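2-hydroxychromene-2-carboxylate isomerase (Pseudomonas putida, PDB 2IMF) catalyses the reversible, glutathione-dependent isomerization of 2-hydroxychromene-2-carboxylate to trans-o-hydroxybenzylidenepyruvate in the breakdown of naphthalene. Local coordinates at residues I76-P81 with A112-G117; P81-S86 with G117-L122. One frame throughout, in Å; residues are numbered along the deposited sequence.

Interaction 1 (I76-P81 with A112-G117)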
ATOM      1  N   ILE A  76      -2.243 -14.876  13.139  1.00 19.31           N
ATOM      2  CA  ILE A  76      -3.504 -15.429  12.718  1.00 18.78           C
ATOM      3  C   ILE A  76      -3.302 -16.166  11.396  1.00 17.68           C
ATOM      4  O   ILE A  76      -2.384 -15.854  10.650  1.00 18.00           O
ATOM      5  CB  ILE A  76      -4.585 -14.310  12.559  1.00 18.40           C
ATOM      6  CG1 ILE A  76      -4.231 -13.299  11.437  1.00 18.74           C
ATOM      7  CG2 ILE A  76      -4.795 -13.592  13.851  1.00 21.17           C
ATOM      8  CD1 ILE A  76      -5.249 -12.161  11.300  1.00 19.69           C
ATOM      9  N   PRO A  77      -4.176 -17.144  11.042  1.00 15.77           N
ATOM     10  CA  PRO A  77      -4.114 -17.806   9.745  1.00 15.35           C
ATOM     11  C   PRO A  77      -4.662 -16.852   8.696  1.00 15.36           C
ATOM     12  O   PRO A  77      -5.487 -15.982   8.992  1.00 15.80           O
ATOM     13  CB  PRO A  77      -5.107 -18.992   9.917  1.00 17.20           C
ATOM     14  CG  PRO A  77      -6.003 -18.593  10.956  1.00 18.55           C
ATOM     15  CD  PRO A  77      -5.207 -17.753  11.918  1.00 17.82           C
ATOM     16  N   LEU A  78      -4.299 -17.121   7.471  1.00 14.00           N
ATOM     17  CA  LEU A  78      -4.965 -16.414   6.375  1.00 13.52           C
ATOM     18  C   LEU A  78      -4.958 -17.411   5.268  1.00 14.21           C
ATOM     19  O   LEU A  78      -3.893 -17.857   4.729  1.00 15.32           O
ATOM     20  CB  LEU A  78      -4.182 -15.129   5.995  1.00 15.22           C
ATOM     21  CG  LEU A  78      -4.909 -14.194   5.000  1.00 13.94           C
ATOM     22  CD1 LEU A  78      -4.370 -12.762   5.281  1.00 15.15           C
ATOM     23  CD2 LEU A  78      -4.770 -14.588   3.522  1.00 13.17           C
ATOM     24  N   VAL A  79      -6.168 -17.785   4.838  1.00 15.75           N
ATOM     25  CA  VAL A  79      -6.354 -18.828   3.831  1.00 14.94           C
ATOM     26  C   VAL A  79      -7.295 -18.307   2.743  1.00 15.22           C
ATOM     27  O   VAL A  79      -8.392 -17.862   3.078  1.00 15.43           O
ATOM     28  CB  VAL A  79      -6.959 -20.077   4.467  1.00 16.27           C
ATOM     29  CG1 VAL A  79      -7.212 -21.168   3.399  1.00 18.42           C
ATOM     30  CG2 VAL A  79      -6.083 -20.515   5.655  1.00 17.46           C
ATOM     31  N   PHE A  80      -6.892 -18.266   1.472  1.00 14.87           N
ATOM     32  CA  PHE A  80      -7.720 -17.810   0.385  1.00 15.16           C
ATOM     33  C   PHE A  80      -8.928 -18.713   0.218  1.00 15.44           C
ATOM     34  O   PHE A  80      -8.821 -19.942   0.061  1.00 17.21           O
ATOM     35  CB  PHE A  80      -6.946 -17.756  -0.917  1.00 15.81           C
ATOM     36  CG  PHE A  80      -6.225 -16.441  -1.118  1.00 15.67           C
ATOM     37  CD1 PHE A  80      -5.150 -16.087  -0.312  1.00 14.54           C
ATOM     38  CD2 PHE A  80      -6.668 -15.571  -2.085  1.00 15.51           C
ATOM     39  CE1 PHE A  80      -4.525 -14.854  -0.467  1.00 13.89           C
ATOM     40  CE2 PHE A  80      -6.060 -14.362  -2.274  1.00 16.63           C
ATOM     41  CZ  PHE A  80      -4.988 -13.990  -1.445  1.00 18.00           C
ATOM     42  N   PRO A  81     -10.111 -18.082   0.153  1.00 14.34           N
ATOM     43  CA  PRO A  81     -11.302 -18.850  -0.235  1.00 14.97           C
ATOM     44  C   PRO A  81     -11.316 -19.090  -1.746  1.00 15.91           C
ATOM     45  O   PRO A  81     -10.542 -18.467  -2.475  1.00 16.84           O
ATOM     46  CB  PRO A  81     -12.447 -17.902   0.168  1.00 14.80           C
ATOM     47  CG  PRO A  81     -11.897 -16.528  -0.142  1.00 14.07           C
ATOM     48  CD  PRO A  81     -10.422 -16.643   0.363  1.00 14.57           C
ATOM     49  N   ALA A 112     -14.263 -17.001   9.200  1.00 14.02           N
ATOM     50  CA  ALA A 112     -14.674 -18.123   8.325  1.00 14.73           C
ATOM     51  C   ALA A 112     -14.088 -17.981   6.929  1.00 13.62           C
ATOM     52  O   ALA A 112     -13.453 -18.937   6.400  1.00 14.66           O
ATOM     53  CB  ALA A 112     -16.191 -18.143   8.209  1.00 15.46           C
ATOM     54  N   VAL A 113     -14.244 -16.820   6.282  1.00 13.33           N
ATOM     55  CA  VAL A 113     -13.853 -16.656   4.880  1.00 13.79           C
ATOM     56  C   VAL A 113     -12.335 -16.553   4.730  1.00 13.31           C
ATOM     57  O   VAL A 113     -11.756 -17.297   3.954  1.00 13.81           O
ATOM     58  CB  VAL A 113     -14.549 -15.378   4.276  1.00 13.29           C
ATOM     59  CG1 VAL A 113     -14.051 -15.116   2.830  1.00 13.05           C
ATOM     60  CG2 VAL A 113     -16.076 -15.539   4.272  1.00 14.61           C
ATOM     61  N   TRP A 114     -11.652 -15.757   5.549  1.00 14.21           N
ATOM     62  CA  TRP A 114     -10.249 -15.524   5.335  1.00 13.24           C
ATOM     63  C   TRP A 114      -9.396 -16.231   6.367  1.00 13.74           C
ATOM     64  O   TRP A 114      -8.206 -16.417   6.113  1.00 15.92           O
ATOM     65  CB  TRP A 114      -9.964 -13.997   5.265  1.00 13.65           C
ATOM     66  CG  TRP A 114     -10.322 -13.428   4.051  1.00 13.19           C
ATOM     67  CD1 TRP A 114     -11.449 -12.699   3.770  1.00 13.87           C
ATOM     68  CD2 TRP A 114      -9.628 -13.591   2.814  1.00 13.07           C
ATOM     69  NE1 TRP A 114     -11.499 -12.392   2.418  1.00 12.48           N
ATOM     70  CE2 TRP A 114     -10.365 -12.943   1.817  1.00 12.60           C
ATOM     71  CE3 TRP A 114      -8.434 -14.246   2.455  1.00 12.71           C
ATOM     72  CZ2 TRP A 114      -9.926 -12.862   0.488  1.00 11.51           C
ATOM     73  CZ3 TRP A 114      -7.988 -14.165   1.185  1.00 13.89           C
ATOM     74  CH2 TRP A 114      -8.741 -13.492   0.191  1.00 11.43           C
ATOM     75  N   GLY A 115      -9.930 -16.588   7.512  1.00 14.61           N
ATOM     76  CA  GLY A 115      -9.174 -17.396   8.477  1.00 16.19           C
ATOM     77  C   GLY A 115      -9.179 -18.853   8.090  1.00 16.73           C
ATOM     78  O   GLY A 115      -8.152 -19.552   8.238  1.00 18.40           O
ATOM     79  N   GLU A 116     -10.323 -19.356   7.642  1.00 16.49           N
ATOM     80  CA  GLU A 116     -10.492 -20.765   7.205  1.00 17.01           C
ATOM     81  C   GLU A 116     -10.596 -20.983   5.720  1.00 17.48           C
ATOM     82  O   GLU A 116     -10.544 -22.133   5.266  1.00 18.82           O
ATOM     83  CB  GLU A 116     -11.730 -21.342   7.889  1.00 19.13           C
ATOM     84  CG  GLU A 116     -11.645 -21.391   9.388  1.00 21.48           C
ATOM     85  CD  GLU A 116     -12.838 -22.114   9.944  1.00 26.38           C
ATOM     86  OE1 GLU A 116     -13.003 -23.302   9.643  1.00 30.63           O
ATOM     87  OE2 GLU A 116     -13.654 -21.505  10.637  1.00 28.54           O
ATOM     88  N   GLY A 117     -10.740 -19.940   4.935  1.00 15.20           N
ATOM     89  CA  GLY A 117     -10.866 -20.140   3.515  1.00 13.33           C
ATOM     90  C   GLY A 117     -12.223 -20.659   3.046  1.00 15.57           C
ATOM     91  O   GLY A 117     -12.295 -21.260   1.952  1.00 15.65           O
TER
HETATM   92  O   HOH W   1     -10.051 -22.222   0.652  1.00 23.47           O
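W114 meets F80 and P81 at once, and the tight half of this contact is built round its indole. The six-membered ring turns its CZ3-CH2 edge onto the face of F80, an edge-to-face (T-shaped) pair with planes at 80° and CZ3 of W114 3.7 Å from CG of F80. On one indole face sits P81: its CD lies 3.5 Å from the centroid of the six-membered ring, almost on the normal, a CH-pi contact. L78, whose CG is anti to the backbone N (chi1 -171°), runs alongside the indole and brings CD2 to 3.8 Å from W114 CE3. The indole NE1 is tied to the carbonyl of F9, which would restrain the ring's rotation. In this kappa-class glutathione transferase, the loop after helix 57-74 packs against the C-terminal end of helix 99-115, and F80 also lines the pocket of the bound ligand. An alanine in place of F80 would probably leave the indole edge without its aromatic mate and open a gap beside the ligand. One backbone hydrogen bond crosses the contact, V79 N to W114 O, 2.8 Å and nearly straight at 170°. Beyond it the packing loosens toward solvent: the side chains of P77 and V79, both exposed, lie against the carbonyl of G115, with V79 CG2 3.4 Å from G115 O. G117 has positive phi, and a CB there would run into V79 CG1. A water bridges the two segments here, donating to F80 O (2.7 Å) and to G117 O (2.8 Å).

Interaction 2 (P81-S86 with G117-L122). With TOM (4-(2-methoxyphenyl)-2-oxobut-3-enoic acid), chain F.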
ATOM      1  N   PRO A  81     -10.111 -18.082   0.153  1.00 14.34           N
ATOM      2  CA  PRO A  81     -11.302 -18.850  -0.235  1.00 14.97           C
ATOM      3  C   PRO A  81     -11.316 -19.090  -1.746  1.00 15.91           C
ATOM      4  O   PRO A  81     -10.542 -18.467  -2.475  1.00 16.84           O
ATOM      5  CB  PRO A  81     -12.447 -17.902   0.168  1.00 14.80           C
ATOM      6  CG  PRO A  81     -11.897 -16.528  -0.142  1.00 14.07           C
ATOM      7  CD  PRO A  81     -10.422 -16.643   0.363  1.00 14.57           C
ATOM      8  N   ALA A  82     -12.264 -19.948  -2.212  1.00 16.09           N
ATOM      9  CA  ALA A  82     -12.278 -20.349  -3.615  1.00 17.34           C
ATOM     10  C   ALA A  82     -12.827 -19.274  -4.522  1.00 17.30           C
ATOM     11  O   ALA A  82     -12.659 -19.301  -5.766  1.00 18.63           O
ATOM     12  CB  ALA A  82     -13.065 -21.635  -3.743  1.00 18.62           C
ATOM     13  N   ASN A  83     -13.510 -18.288  -3.951  1.00 15.77           N
ATOM     14  CA  ASN A  83     -14.022 -17.209  -4.729  1.00 15.20           C
ATOM     15  C   ASN A  83     -14.201 -15.957  -3.869  1.00 14.18           C
ATOM     16  O   ASN A  83     -14.002 -16.058  -2.646  1.00 15.26           O
ATOM     17  CB  ASN A  83     -15.365 -17.555  -5.442  1.00 15.85           C
ATOM     18  CG  ASN A  83     -16.515 -17.806  -4.489  1.00 16.64           C
ATOM     19  OD1 ASN A  83     -16.895 -16.894  -3.740  1.00 16.20           O
ATOM     20  ND2 ASN A  83     -17.098 -19.023  -4.515  1.00 16.68           N
ATOM     21  N   TYR A  84     -14.547 -14.857  -4.516  1.00 15.21           N
ATOM     22  CA  TYR A  84     -14.673 -13.535  -3.855  1.00 14.95           C
ATOM     23  C   TYR A  84     -16.104 -13.016  -3.915  1.00 14.33           C
ATOM     24  O   TYR A  84     -16.339 -11.805  -3.908  1.00 15.39           O
ATOM     25  CB  TYR A  84     -13.734 -12.539  -4.549  1.00 15.80           C
ATOM     26  CG  TYR A  84     -12.330 -13.004  -4.581  1.00 19.32           C
ATOM     27  CD1 TYR A  84     -11.665 -13.276  -3.412  1.00 21.03           C
ATOM     28  CD2 TYR A  84     -11.651 -13.184  -5.778  1.00 17.67           C
ATOM     29  CE1 TYR A  84     -10.329 -13.681  -3.417  1.00 21.35           C
ATOM     30  CE2 TYR A  84     -10.297 -13.592  -5.807  1.00 19.07           C
ATOM     31  CZ  TYR A  84      -9.681 -13.870  -4.626  1.00 20.24           C
ATOM     32  OH  TYR A  84      -8.361 -14.263  -4.661  1.00 24.61           O
ATOM     33  N   ASN A  85     -17.077 -13.946  -3.911  1.00 13.38           N
ATOM     34  CA  ASN A  85     -18.481 -13.566  -4.027  1.00 13.94           C
ATOM     35  C   ASN A  85     -19.090 -13.221  -2.656  1.00 14.73           C
ATOM     36  O   ASN A  85     -19.891 -13.957  -2.083  1.00 14.11           O
ATOM     37  CB  ASN A  85     -19.295 -14.691  -4.682  1.00 14.98           C
ATOM     38  CG  ASN A  85     -18.760 -15.021  -6.072  1.00 17.25           C
ATOM     39  OD1 ASN A  85     -18.220 -14.153  -6.751  1.00 18.53           O
ATOM     40  ND2 ASN A  85     -18.839 -16.294  -6.465  1.00 18.04           N
ATOM     41  N   SER A  86     -18.744 -12.021  -2.207  1.00 13.78           N
ATOM     42  CA  SER A  86     -19.029 -11.552  -0.863  1.00 13.34           C
ATOM     43  C   SER A  86     -20.357 -10.832  -0.734  1.00 13.82           C
ATOM     44  O   SER A  86     -20.681 -10.411   0.366  1.00 14.02           O
ATOM     45  CB  SER A  86     -17.919 -10.566  -0.481  1.00 14.21           C
ATOM     46  OG  SER A  86     -17.859  -9.562  -1.501  1.00 14.14           O
ATOM     47  N   GLY A 117     -10.740 -19.940   4.935  1.00 15.20           N
ATOM     48  CA  GLY A 117     -10.866 -20.140   3.515  1.00 13.33           C
ATOM     49  C   GLY A 117     -12.223 -20.659   3.046  1.00 15.57           C
ATOM     50  O   GLY A 117     -12.295 -21.260   1.952  1.00 15.65           O
ATOM     51  N   ILE A 118     -13.273 -20.416   3.823  1.00 13.86           N
ATOM     52  CA  ILE A 118     -14.612 -20.849   3.428  1.00 14.56           C
ATOM     53  C   ILE A 118     -15.192 -19.916   2.344  1.00 13.86           C
ATOM     54  O   ILE A 118     -15.120 -18.696   2.485  1.00 14.80           O
ATOM     55  CB  ILE A 118     -15.530 -20.901   4.657  1.00 15.07           C
ATOM     56  CG1 ILE A 118     -15.044 -21.994   5.626  1.00 17.17           C
ATOM     57  CG2 ILE A 118     -16.932 -21.239   4.199  1.00 16.77           C
ATOM     58  CD1 ILE A 118     -15.771 -21.923   6.982  1.00 18.23           C
ATOM     59  N   ALA A 119     -15.719 -20.418   1.231  1.00 14.16           N
ATOM     60  CA  ALA A 119     -16.197 -19.584   0.208  1.00 15.50           C
ATOM     61  C   ALA A 119     -17.309 -18.697   0.753  1.00 13.56           C
ATOM     62  O   ALA A 119     -18.248 -19.208   1.352  1.00 14.09           O
ATOM     63  CB  ALA A 119     -16.733 -20.460  -0.968  1.00 16.54           C
ATOM     64  N   PRO A 120     -17.291 -17.404   0.432  1.00 12.98           N
ATOM     65  CA  PRO A 120     -18.279 -16.529   1.046  1.00 13.55           C
ATOM     66  C   PRO A 120     -19.713 -16.716   0.513  1.00 13.44           C
ATOM     67  O   PRO A 120     -20.673 -16.294   1.168  1.00 13.52           O
ATOM     68  CB  PRO A 120     -17.734 -15.116   0.734  1.00 14.33           C
ATOM     69  CG  PRO A 120     -16.883 -15.290  -0.520  1.00 13.80           C
ATOM     70  CD  PRO A 120     -16.287 -16.654  -0.367  1.00 14.37           C
ATOM     71  N   ASP A 121     -19.844 -17.393  -0.641  1.00 13.72           N
ATOM     72  CA  ASP A 121     -21.132 -17.744  -1.173  1.00 13.91           C
ATOM     73  C   ASP A 121     -21.533 -19.177  -0.888  1.00 13.34           C
ATOM     74  O   ASP A 121     -22.581 -19.635  -1.442  1.00 15.26           O
ATOM     75  CB  ASP A 121     -21.196 -17.412  -2.676  1.00 14.13           C
ATOM     76  CG  ASP A 121     -20.281 -18.284  -3.518  1.00 16.12           C
ATOM     77  OD1 ASP A 121     -19.486 -19.065  -2.934  1.00 15.60           O
ATOM     78  OD2 ASP A 121     -20.363 -18.123  -4.793  1.00 18.46           O
ATOM     79  N   LEU A 122     -20.821 -19.862   0.038  1.00 13.27           N
ATOM     80  CA  LEU A 122     -21.260 -21.189   0.451  1.00 12.81           C
ATOM     81  C   LEU A 122     -22.727 -21.145   0.877  1.00 13.92           C
ATOM     82  O   LEU A 122     -23.115 -20.350   1.767  1.00 12.77           O
ATOM     83  CB  LEU A 122     -20.327 -21.654   1.584  1.00 12.98           C
ATOM     84  CG  LEU A 122     -20.768 -22.984   2.209  1.00 12.15           C
ATOM     85  CD1 LEU A 122     -20.611 -24.157   1.212  1.00 18.66           C
ATOM     86  CD2 LEU A 122     -19.984 -23.258   3.480  1.00 14.52           C
TER
HETATM   87  O8  TOM F 305      -7.850  -6.937  -6.140  1.00 38.92           O
HETATM   88  C9  TOM F 305      -8.838  -6.484  -5.573  1.00 39.00           C
HETATM   89  C10 TOM F 305      -9.988  -5.941  -6.250  1.00 39.18           C
HETATM   90  O11 TOM F 305      -9.826  -4.798  -6.742  1.00 40.54           O
HETATM   91  O10 TOM F 305     -11.068  -6.565  -6.235  1.00 45.15           O
HETATM   92  C8  TOM F 305      -8.938  -6.351  -4.085  1.00 33.61           C
HETATM   93  C7  TOM F 305      -8.010  -6.688  -3.219  1.00 25.71           C
HETATM   94  C1  TOM F 305      -7.351  -8.051  -3.152  1.00 24.42           C
HETATM   95  C6  TOM F 305      -5.987  -8.027  -2.940  1.00 21.40           C
HETATM   96  C5  TOM F 305      -5.283  -9.226  -2.888  1.00 23.45           C
HETATM   97  C4  TOM F 305      -5.996 -10.433  -2.982  1.00 23.76           C
HETATM   98  C3  TOM F 305      -7.360 -10.470  -3.179  1.00 20.58           C
HETATM   99  C2  TOM F 305      -8.036  -9.238  -3.254  1.00 25.16           C
HETATM  100  O2  TOM F 305      -9.376  -9.155  -3.417  1.00 25.60           O
HETATM  101  C11 TOM F 305     -10.036 -10.408  -3.223  1.00 29.17           C
HETATM  102  O   HOH W   2     -13.395 -21.914  -0.423  1.00 18.69           O
HETATM  103  O   HOH W   3     -21.272 -13.705   0.374  1.00 15.63           O
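The amide of N83 is swung between its own backbone N and carbonyl carbon (chi1 65°), and D121 does likewise (chi1 68°), which brings the two side chains together across the loops. The same N83 torsion closes an Asx turn within 81-86, N83 OD1 accepting from N85 N at 3.0 Å. Separately, the other end of the amide, ND2, gives a hydrogen bond to D121 OD1 (2.9 Å), on the syn side of that oxygen though tilted well out of the carboxylate plane. N85 ND2 reaches the second carboxylate oxygen, D121 OD2, at 2.9 Å and from above the carboxylate plane, so two asparagines grip one acid and would hold its orientation. D121 itself belongs to a type I beta turn, A119 to L122. Beneath these bonds P120 wedges its ring against the 81-86 loop: CD lies 3.3 Å from N83 O, a buried carbonyl with no polar partner, and CG packs on N85 O. One water joins A82 N to G117 O; another donates to both N85 O and P120 O. Y84, a substrate-binding residue, turns away from the 117-122 loop, and the methoxy carbon C11 of the bound ligand sits over one face of its ring, 3.3 Å from CE1.

How the interactions relate
Interactions 1 and 2 are neighbours, their centres 10 Å apart on the same side of the chain's centre, and they share P81 and G117. Their segments alternate along the chain: 76-81 runs on into 81-86 between helices 57-74 and 87-92, and 112-117 continues into 117-122, from the end of helix 99-115 toward helix 125-133. The first loop therefore runs along the end of helix 99-115 and then along the loop after it, in the helical part of the DsbA-like fold. V113 packs on P120, W114 CH2 lies 3.9 Å from Y84 CE1, and A112 O probably accepts a hydrogen bond from I118 N. The 76-86 loop contributes F80 and Y84 to the ligand pocket, one from each contact.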